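Local atomic coordinates of 6-phosphogluconate dehydrogenase (Pseudomonas syringae, PDB entry 5U5G), a protein that probably uses NADPH to reduce (2-oxopropyl)phosphonic acid in fosfomycin biosynthesis, as a dimeric relative of the 3-hydroxyisobutyrate dehydrogenases. Residues K168-R171 and L172-L175. Residues are numbered along the deposited sequence; the frame is centred on the assembly and turned at random.
Sequences KAQR and LKIL. With 7VD ((2-oxopropyl)phosphonic acid), chain F.
The first turns of the long helix 168-196, which leaves the nucleotide-binding domain and passes the active site, join K168-R171 to L172-L175 by regular i to i+4 pairing. L172 N donates to K168 O, K173 N to A169 O at 2.9 Å, I174 N to Q170 O, and L175 N to R171 O over a longer 3.3 Å. Side chains are set by this repeat, and each face of the helix does a different job. On one, CD1 of L172 rests 4.0 Å from CG of K168, with L199 of the second subunit against both residues. The K168 chain, with CG anti to the backbone N (chi1 -177°), runs on extended, and its NZ reaches a salt bridge with D200 of that subunit. Elsewhere on the turn, CG1 of I174 packs 3.1 Å from Q170 O, the carbonyl its own backbone N bonds, while the amide of Q170 is held at both ends, OE1 by the backbone N of I99 and NE2 by the carbonyl of S97. R171 forms a salt bridge through NH2 with E105.

K173 points into the pocket. Its chain bends once, at chi2 (71°), then stays extended, bringing NZ to 2.7 Å from the ketone oxygen O7 of the bound (2-oxopropyl)phosphonic acid. Three hydrogen bonds, to O7, V123 O and N177 OD1, grip NZ, and the phosphonate oxygen O2 lies 2.8 Å from it; this place at the ketone oxygen, beside the bound cofactor, is consistent with a part in the reduction. A lysine on the interdomain helix meeting the substrate's carbonyl oxygen, with an asparagine one turn later, is the active-site arrangement characteristic of the 3-hydroxyisobutyrate dehydrogenase family.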
loop_
_atom_site.group_PDB
_atom_site.type_symbol
_atom_site.label_atom_id
_atom_site.label_comp_id
_atom_site.label_asym_id
_atom_site.label_seq_id
_atom_site.Cartn_x
_atom_site.Cartn_y
_atom_site.Cartn_z
ATOM N N LYS A 168 -0.071 -18.565 15.163
ATOM C CA LYS A 168 -0.884 -17.917 14.133
ATOM C C LYS A 168 -0.519 -16.445 13.983
ATOM O O LYS A 168 -0.492 -15.922 12.863
ATOM C CB LYS A 168 -2.373 -18.063 14.448
ATOM C CG LYS A 168 -3.279 -17.460 13.367
ATOM C CD LYS A 168 -4.737 -17.929 13.502
ATOM C CE LYS A 168 -5.572 -17.398 12.358
ATOM N NZ LYS A 168 -6.986 -17.818 12.442
ATOM N N ALA A 169 -0.255 -15.757 15.098
ATOM C CA ALA A 169 0.146 -14.358 15.011
ATOM C C ALA A 169 1.422 -14.205 14.197
ATOM O O ALA A 169 1.530 -13.293 13.367
ATOM C CB ALA A 169 0.320 -13.764 16.412
ATOM N N GLN A 170 2.402 -15.095 14.403
ATOM C CA GLN A 170 3.638 -14.970 13.633
ATOM C C GLN A 170 3.397 -15.281 12.164
ATOM O O GLN A 170 3.998 -14.648 11.292
ATOM C CB GLN A 170 4.740 -15.876 14.187
ATOM C CG GLN A 170 5.274 -15.470 15.572
ATOM C CD GLN A 170 5.968 -14.111 15.579
ATOM O OE1 GLN A 170 6.309 -13.555 14.530
ATOM N NE2 GLN A 170 6.189 -13.580 16.761
ATOM N N ARG A 171 2.530 -16.253 11.874
ATOM C CA ARG A 171 2.198 -16.549 10.483
ATOM C C ARG A 171 1.670 -15.308 9.781
ATOM O O ARG A 171 2.107 -14.973 8.675
ATOM C CB ARG A 171 1.173 -17.685 10.413
ATOM C CG ARG A 171 1.741 -19.025 10.844
ATOM C CD ARG A 171 0.713 -20.161 10.860
ATOM N NE ARG A 171 1.393 -21.385 11.284
ATOM C CZ ARG A 171 1.284 -21.947 12.487
ATOM N NH1 ARG A 171 0.469 -21.445 13.409
ATOM N NH2 ARG A 171 1.977 -23.039 12.759
ATOM N N LEU A 172 0.740 -14.600 10.431
ATOM C CA LEU A 172 0.141 -13.403 9.848
ATOM C C LEU A 172 1.148 -12.258 9.733
ATOM O O LEU A 172 1.157 -11.523 8.733
ATOM C CB LEU A 172 -1.060 -12.989 10.693
ATOM C CG LEU A 172 -2.242 -13.953 10.552
ATOM C CD1 LEU A 172 -3.180 -13.814 11.738
ATOM C CD2 LEU A 172 -2.961 -13.670 9.236
ATOM N N LYS A 173 1.985 -12.078 10.755
ATOM C CA LYS A 173 2.974 -11.007 10.731
ATOM C C LYS A 173 3.956 -11.189 9.581
ATOM O O LYS A 173 4.259 -10.230 8.860
ATOM C CB LYS A 173 3.721 -10.957 12.078
ATOM C CG LYS A 173 5.013 -10.095 12.078
ATOM C CD LYS A 173 4.696 -8.583 11.997
ATOM C CE LYS A 173 6.006 -7.735 12.000
ATOM N NZ LYS A 173 5.755 -6.310 11.594
ATOM N N ILE A 174 4.440 -12.423 9.378
ATOM C CA ILE A 174 5.431 -12.691 8.335
ATOM C C ILE A 174 4.845 -12.410 6.948
ATOM O O ILE A 174 5.505 -11.831 6.075
ATOM C CB ILE A 174 5.932 -14.144 8.459
ATOM C CG1 ILE A 174 6.727 -14.342 9.760
ATOM C CG2 ILE A 174 6.769 -14.543 7.250
ATOM C CD1 ILE A 174 6.920 -15.809 10.129
ATOM N N LEU A 175 3.602 -12.821 6.727
ATOM C CA LEU A 175 2.910 -12.511 5.477
ATOM C C LEU A 175 2.665 -11.006 5.327
ATOM O O LEU A 175 2.797 -10.453 4.226
ATOM C CB LEU A 175 1.593 -13.278 5.443
ATOM C CG LEU A 175 1.350 -14.450 4.488
ATOM C CD1 LEU A 175 2.588 -15.031 3.848
ATOM C CD2 LEU A 175 0.557 -15.521 5.204
HETATM P P1 7VD F . 6.697 -2.606 10.506
HETATM C C1 7VD F . 8.468 -3.001 10.493
HETATM O O2 7VD F . 5.792 -3.795 10.283
HETATM O O3 7VD F . 6.292 -1.882 11.768
HETATM O O4 7VD F . 6.634 -1.667 9.326
HETATM C C6 7VD F . 8.832 -4.464 10.515
HETATM O O7 7VD F . 8.166 -5.279 11.153
HETATM C C8 7VD F . 10.044 -4.847 9.712
#